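AcRAF (Thiomonas intermedia, PDB 4LOW) probably acts as a RuBisCO assembly factor in the alpha-carboxysome, although its fold is that of a pterin-4a-carbinolamine dehydratase. Local coordinates at residues 16-30 with 53-65. Residues are numbered along the deposited sequence; the frame is centred on the assembly and turned at random. Where two conformers were deposited one is given.
With FMT (formic acid), chain C.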
loop_
_atom_site.group_PDB
_atom_site.type_symbol
_atom_site.label_atom_id
_atom_site.label_comp_id
_atom_site.label_asym_id
_atom_site.label_seq_id
_atom_site.Cartn_x
_atom_site.Cartn_y
_atom_site.Cartn_z
ATOM N N PRO A 16 12.534 -13.900 10.295
ATOM C CA PRO A 16 11.411 -14.355 9.468
ATOM C C PRO A 16 10.259 -13.390 9.316
ATOM O O PRO A 16 9.910 -12.664 10.240
ATOM C CB PRO A 16 10.962 -15.655 10.143
ATOM C CG PRO A 16 11.517 -15.599 11.515
ATOM C CD PRO A 16 12.833 -14.889 11.350
ATOM N N MET A 17 9.675 -13.376 8.121
ATOM C CA MET A 17 8.496 -12.580 7.817
ATOM C C MET A 17 7.506 -13.511 7.174
ATOM O O MET A 17 7.892 -14.598 6.721
ATOM C CB MET A 17 8.802 -11.412 6.863
ATOM C CG MET A 17 9.671 -10.337 7.489
ATOM S SD MET A 17 10.441 -9.274 6.258
ATOM C CE MET A 17 11.739 -10.375 5.619
ATOM N N LEU A 18 6.229 -13.113 7.180
ATOM C CA LEU A 18 5.211 -13.834 6.417
ATOM C C LEU A 18 4.849 -12.919 5.239
ATOM O O LEU A 18 4.620 -11.722 5.434
ATOM C CB LEU A 18 3.942 -14.092 7.209
ATOM C CG LEU A 18 4.083 -15.126 8.314
ATOM C CD1 LEU A 18 2.827 -15.153 9.156
ATOM C CD2 LEU A 18 4.432 -16.532 7.731
ATOM N N PHE A 19 4.762 -13.474 4.020
ATOM C CA PHE A 19 4.502 -12.672 2.838
ATOM C C PHE A 19 3.333 -13.304 2.083
ATOM O O PHE A 19 3.311 -14.536 1.895
ATOM C CB PHE A 19 5.760 -12.638 1.928
ATOM C CG PHE A 19 5.467 -12.067 0.555
ATOM C CD1 PHE A 19 5.462 -10.693 0.351
ATOM C CD2 PHE A 19 5.128 -12.899 -0.506
ATOM C CE1 PHE A 19 5.045 -10.167 -0.864
ATOM C CE2 PHE A 19 4.660 -12.362 -1.696
ATOM C CZ PHE A 19 4.621 -11.007 -1.864
ATOM N N LYS A 20 2.412 -12.478 1.542
ATOM C CA LYS A 20 1.428 -13.047 0.640
ATOM C C LYS A 20 0.964 -11.994 -0.327
ATOM O O LYS A 20 0.755 -10.836 0.028
ATOM C CB LYS A 20 0.220 -13.612 1.405
ATOM C CG LYS A 20 -0.780 -14.356 0.525
ATOM C CD LYS A 20 -1.747 -15.151 1.402
ATOM C CE LYS A 20 -2.890 -15.685 0.595
ATOM N NZ LYS A 20 -3.788 -16.504 1.481
ATOM N N ARG A 21 0.738 -12.425 -1.565
ATOM C CA ARG A 21 0.147 -11.587 -2.621
ATOM C C ARG A 21 -1.302 -11.971 -2.853
ATOM O O ARG A 21 -1.632 -13.167 -2.992
ATOM C CB ARG A 21 0.946 -11.783 -3.906
ATOM C CG ARG A 21 0.381 -11.072 -5.139
ATOM C CD ARG A 21 1.205 -11.420 -6.379
ATOM N NE ARG A 21 0.853 -10.592 -7.551
ATOM C CZ ARG A 21 1.403 -9.418 -7.816
ATOM N NH1 ARG A 21 2.293 -8.890 -6.975
ATOM N NH2 ARG A 21 1.091 -8.775 -8.937
ATOM N N PHE A 22 -2.156 -10.990 -2.896
ATOM C CA PHE A 22 -3.571 -11.173 -3.188
ATOM C C PHE A 22 -3.861 -10.483 -4.492
ATOM O O PHE A 22 -3.544 -9.305 -4.626
ATOM C CB PHE A 22 -4.395 -10.516 -2.073
ATOM C CG PHE A 22 -4.261 -11.183 -0.722
ATOM C CD1 PHE A 22 -3.187 -10.898 0.116
ATOM C CD2 PHE A 22 -5.172 -12.145 -0.315
ATOM C CE1 PHE A 22 -3.057 -11.550 1.359
ATOM C CE2 PHE A 22 -5.053 -12.768 0.934
ATOM C CZ PHE A 22 -3.997 -12.477 1.743
ATOM N N ALA A 23 -4.544 -11.123 -5.422
ATOM C CA ALA A 23 -4.894 -10.483 -6.695
ATOM C C ALA A 23 -6.412 -10.468 -6.834
ATOM O O ALA A 23 -7.110 -11.376 -6.356
ATOM C CB ALA A 23 -4.248 -11.238 -7.855
ATOM N N PHE A 24 -6.930 -9.416 -7.469
ATOM C CA PHE A 24 -8.361 -9.176 -7.579
ATOM C C PHE A 24 -8.744 -8.881 -9.017
ATOM O O PHE A 24 -7.908 -8.466 -9.803
ATOM C CB PHE A 24 -8.768 -8.007 -6.665
ATOM C CG PHE A 24 -8.431 -8.270 -5.216
ATOM C CD1 PHE A 24 -9.284 -9.001 -4.400
ATOM C CD2 PHE A 24 -7.235 -7.844 -4.688
ATOM C CE1 PHE A 24 -8.939 -9.274 -3.062
ATOM C CE2 PHE A 24 -6.895 -8.117 -3.353
ATOM C CZ PHE A 24 -7.745 -8.842 -2.567
ATOM N N GLY A 25 -10.024 -9.048 -9.331
ATOM C CA GLY A 25 -10.492 -8.831 -10.687
ATOM C C GLY A 25 -10.726 -7.397 -11.083
ATOM O O GLY A 25 -11.019 -7.159 -12.250
ATOM N N SER A 26 -10.720 -6.449 -10.152
ATOM C CA SER A 26 -11.029 -5.067 -10.444
ATOM C C SER A 26 -10.500 -4.173 -9.367
ATOM O O SER A 26 -10.287 -4.634 -8.243
ATOM C CB SER A 26 -12.554 -4.870 -10.500
ATOM O OG SER A 26 -13.129 -5.173 -9.236
ATOM N N TYR A 27 -10.449 -2.895 -9.685
ATOM C CA TYR A 27 -10.091 -1.885 -8.686
ATOM C C TYR A 27 -11.081 -1.914 -7.522
ATOM O O TYR A 27 -10.659 -1.839 -6.372
ATOM C CB TYR A 27 -10.074 -0.472 -9.295
ATOM C CG TYR A 27 -9.789 0.602 -8.257
ATOM C CD1 TYR A 27 -8.493 0.833 -7.808
ATOM C CD2 TYR A 27 -10.828 1.293 -7.629
ATOM C CE1 TYR A 27 -8.231 1.764 -6.800
ATOM C CE2 TYR A 27 -10.573 2.231 -6.628
ATOM C CZ TYR A 27 -9.273 2.446 -6.206
ATOM O OH TYR A 27 -8.969 3.342 -5.224
ATOM N N ALA A 28 -12.375 -2.016 -7.793
ATOM C CA ALA A 28 -13.366 -2.005 -6.709
ATOM C C ALA A 28 -13.075 -3.081 -5.695
ATOM O O ALA A 28 -13.183 -2.841 -4.493
ATOM C CB ALA A 28 -14.770 -2.203 -7.261
ATOM N N GLN A 29 -12.706 -4.274 -6.152
ATOM C CA GLN A 29 -12.457 -5.384 -5.246
ATOM C C GLN A 29 -11.162 -5.170 -4.463
ATOM O O GLN A 29 -11.093 -5.407 -3.252
ATOM C CB GLN A 29 -12.415 -6.723 -6.023
ATOM C CG GLN A 29 -13.795 -7.144 -6.531
ATOM C CD GLN A 29 -13.756 -8.096 -7.713
ATOM O OE1 GLN A 29 -13.243 -7.781 -8.799
ATOM N NE2 GLN A 29 -14.341 -9.265 -7.542
ATOM N N THR A 30 -10.126 -4.682 -5.161
ATOM C CA THR A 30 -8.846 -4.399 -4.484
ATOM C C THR A 30 -9.033 -3.313 -3.424
ATOM O O THR A 30 -8.542 -3.433 -2.306
ATOM C CB THR A 30 -7.861 -3.882 -5.523
ATOM O OG1 THR A 30 -7.778 -4.828 -6.575
ATOM C CG2 THR A 30 -6.473 -3.651 -4.951
ATOM N N PHE A 53 0.836 -2.167 -3.136
ATOM C CA PHE A 53 -0.278 -2.454 -4.002
ATOM C C PHE A 53 -0.288 -1.715 -5.277
ATOM O O PHE A 53 0.313 -0.656 -5.423
ATOM C CB PHE A 53 -1.598 -2.172 -3.219
ATOM C CG PHE A 53 -1.862 -0.723 -2.861
ATOM C CD1 PHE A 53 -1.402 -0.191 -1.666
ATOM C CD2 PHE A 53 -2.695 0.057 -3.655
ATOM C CE1 PHE A 53 -1.685 1.132 -1.335
ATOM C CE2 PHE A 53 -3.015 1.360 -3.302
ATOM C CZ PHE A 53 -2.498 1.894 -2.159
ATOM N N GLY A 54 -1.072 -2.252 -6.199
ATOM C CA GLY A 54 -1.428 -1.639 -7.467
ATOM C C GLY A 54 -2.935 -1.624 -7.591
ATOM O O GLY A 54 -3.664 -1.648 -6.593
ATOM N N THR A 55 -3.438 -1.539 -8.826
ATOM C CA THR A 55 -4.916 -1.490 -8.974
ATOM C C THR A 55 -5.578 -2.835 -8.806
ATOM O O THR A 55 -6.766 -2.884 -8.485
ATOM C CB THR A 55 -5.305 -0.881 -10.299
ATOM O OG1 THR A 55 -4.736 -1.681 -11.305
ATOM C CG2 THR A 55 -4.831 0.534 -10.430
ATOM N N THR A 56 -4.847 -3.929 -9.015
ATOM C CA THR A 56 -5.439 -5.283 -9.038
ATOM C C THR A 56 -4.716 -6.256 -8.126
ATOM O O THR A 56 -5.005 -7.456 -8.155
ATOM C CB THR A 56 -5.522 -5.849 -10.466
ATOM O OG1 THR A 56 -4.199 -5.931 -10.989
ATOM C CG2 THR A 56 -6.405 -5.021 -11.377
ATOM N N TYR A 57 -3.853 -5.774 -7.219
ATOM C CA TYR A 57 -3.140 -6.697 -6.359
ATOM C C TYR A 57 -2.634 -5.986 -5.129
ATOM O O TYR A 57 -2.424 -4.747 -5.152
ATOM C CB TYR A 57 -1.944 -7.390 -7.103
ATOM C CG TYR A 57 -1.010 -6.424 -7.768
ATOM C CD1 TYR A 57 -0.014 -5.778 -7.039
ATOM C CD2 TYR A 57 -1.176 -6.067 -9.107
ATOM C CE1 TYR A 57 0.810 -4.827 -7.627
ATOM C CE2 TYR A 57 -0.357 -5.103 -9.702
ATOM C CZ TYR A 57 0.624 -4.485 -8.947
ATOM O OH TYR A 57 1.425 -3.560 -9.579
ATOM N N VAL A 58 -2.402 -6.761 -4.078
ATOM C CA VAL A 58 -1.908 -6.238 -2.810
ATOM C C VAL A 58 -0.937 -7.258 -2.249
ATOM O O VAL A 58 -1.293 -8.436 -2.090
ATOM C CB VAL A 58 -3.073 -6.040 -1.800
ATOM C CG1 VAL A 58 -2.528 -5.512 -0.467
ATOM C CG2 VAL A 58 -4.154 -5.118 -2.347
ATOM N N ASN A 59 0.285 -6.833 -1.955
ATOM C CA ASN A 59 1.320 -7.672 -1.383
ATOM C C ASN A 59 1.514 -7.282 0.075
ATOM O O ASN A 59 1.774 -6.105 0.362
ATOM C CB ASN A 59 2.626 -7.404 -2.112
ATOM C CG ASN A 59 2.546 -7.686 -3.591
ATOM O OD1 ASN A 59 2.416 -8.837 -4.032
ATOM N ND2 ASN A 59 2.689 -6.633 -4.407
ATOM N N ILE A 60 1.374 -8.217 1.004
ATOM C CA ILE A 60 1.464 -7.894 2.417
ATOM C C ILE A 60 2.617 -8.622 3.067
ATOM O O ILE A 60 2.820 -9.816 2.848
ATOM C CB ILE A 60 0.142 -8.310 3.082
ATOM C CG1 ILE A 60 -1.034 -7.593 2.392
ATOM C CG2 ILE A 60 0.178 -8.008 4.603
ATOM C CD1 ILE A 60 -2.378 -8.040 2.843
ATOM N N THR A 61 3.372 -7.897 3.903
ATOM C CA THR A 61 4.489 -8.453 4.640
ATOM C C THR A 61 4.237 -8.281 6.116
ATOM O O THR A 61 3.995 -7.152 6.556
ATOM C CB THR A 61 5.781 -7.712 4.259
ATOM O OG1 THR A 61 5.945 -7.817 2.856
ATOM C CG2 THR A 61 6.995 -8.306 4.935
ATOM N N LEU A 62 4.302 -9.374 6.896
ATOM C CA LEU A 62 4.087 -9.300 8.334
ATOM C C LEU A 62 5.399 -9.635 8.999
ATOM O O LEU A 62 6.057 -10.600 8.612
ATOM C CB LEU A 62 3.035 -10.333 8.788
ATOM C CG LEU A 62 1.715 -10.294 8.057
ATOM C CD1 LEU A 62 0.766 -11.406 8.537
ATOM C CD2 LEU A 62 1.032 -8.922 8.128
ATOM N N ASP A 63 5.775 -8.861 10.025
ATOM C CA ASP A 63 7.033 -9.111 10.716
ATOM C C ASP A 63 6.788 -9.741 12.037
ATOM O O ASP A 63 5.669 -9.677 12.545
ATOM C CB ASP A 63 7.891 -7.832 10.843
ATOM C CG ASP A 63 7.261 -6.610 11.476
ATOM O OD1 ASP A 63 6.026 -6.589 11.629
ATOM O OD2 ASP A 63 7.998 -5.626 11.726
ATOM N N ALA A 64 7.852 -10.370 12.586
ATOM C CA ALA A 64 7.862 -11.035 13.867
ATOM C C ALA A 64 7.746 -9.981 14.963
ATOM O O ALA A 64 8.458 -8.969 14.924
ATOM C CB ALA A 64 9.155 -11.827 14.019
ATOM N N ALA A 65 6.814 -10.206 15.912
ATOM C CA ALA A 65 6.492 -9.305 17.023
ATOM C C ALA A 65 7.670 -9.019 17.954
ATOM O O ALA A 65 8.394 -9.934 18.329
ATOM C CB ALA A 65 5.314 -9.853 17.816
HETATM C C FMT C . 2.525 -15.845 -1.938
HETATM O O1 FMT C . 1.629 -15.062 -2.360
HETATM O O2 FMT C . 2.274 -16.533 -0.795
HETATM O O HOH W 1 10.349 -10.175 11.277
#
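Strands 17-23 and 57-63, the two inner strands of this chain's four-stranded antiparallel sheet, run side by side at 166°, their backbones joined by paired hydrogen bonds between Leu-18 and Leu-62, Lys-20 and Ile-60, and Phe-22 and Val-58. Past the strand end one more bond, Phe-24 N to Thr-56 O (2.8 Å), carries the ladder on. At the other end a water bridges Pro-16 O and Ala-64 N. Met-17, Phe-19, Arg-21, Asn-59, Tyr-57 and Thr-61 share one face. The Arg-21 chain, extended with CG anti to the backbone N (chi1 175°), lays its guanidinium flat over the Tyr-57 ring, planes 20° apart, in an off-centre cation-pi stack; NH2 sits 3.4 Å from Tyr-57 CG, and Gly-54 CA lies against the opposite ring face. Arg-21 NH1 also donates to a lone pair of Asn-59 OD1 (2.9 Å), a bent bond. Phe-19 lies alongside Asn-59, its CZ 3.8 Å from Asn-59 OD1, while Thr-61 OG1 meets the ring edge in plane at CD1. With an alanine at Phe-19, Asn-59 CB and Thr-61 OG1 would probably lose the ring they lie against, leaving a gap beside them. The other face looks onto helices 27-44 and 72-84, which pack on one side of the sheet in this pterin-4a-carbinolamine dehydratase-like fold: Phe-22 CE1 packs on Ile-60 CD1 (3.9 Å), both side chains touching Val-81 of helix 72-84, and Val-58 touches Phe-33 of helix 27-44. From the loop past the strand end, the Phe-24 ring meets Val-58 CG2. Where helix 27-44 begins, Ser-26 is the N-cap, its OG accepting from Gln-29 N. One turn in, Thr-30 turns CG2 onto Val-58 CG2 (3.8 Å) and sets OG1 within hydrogen-bonding distance of both Thr-55 O and Ser-26 O.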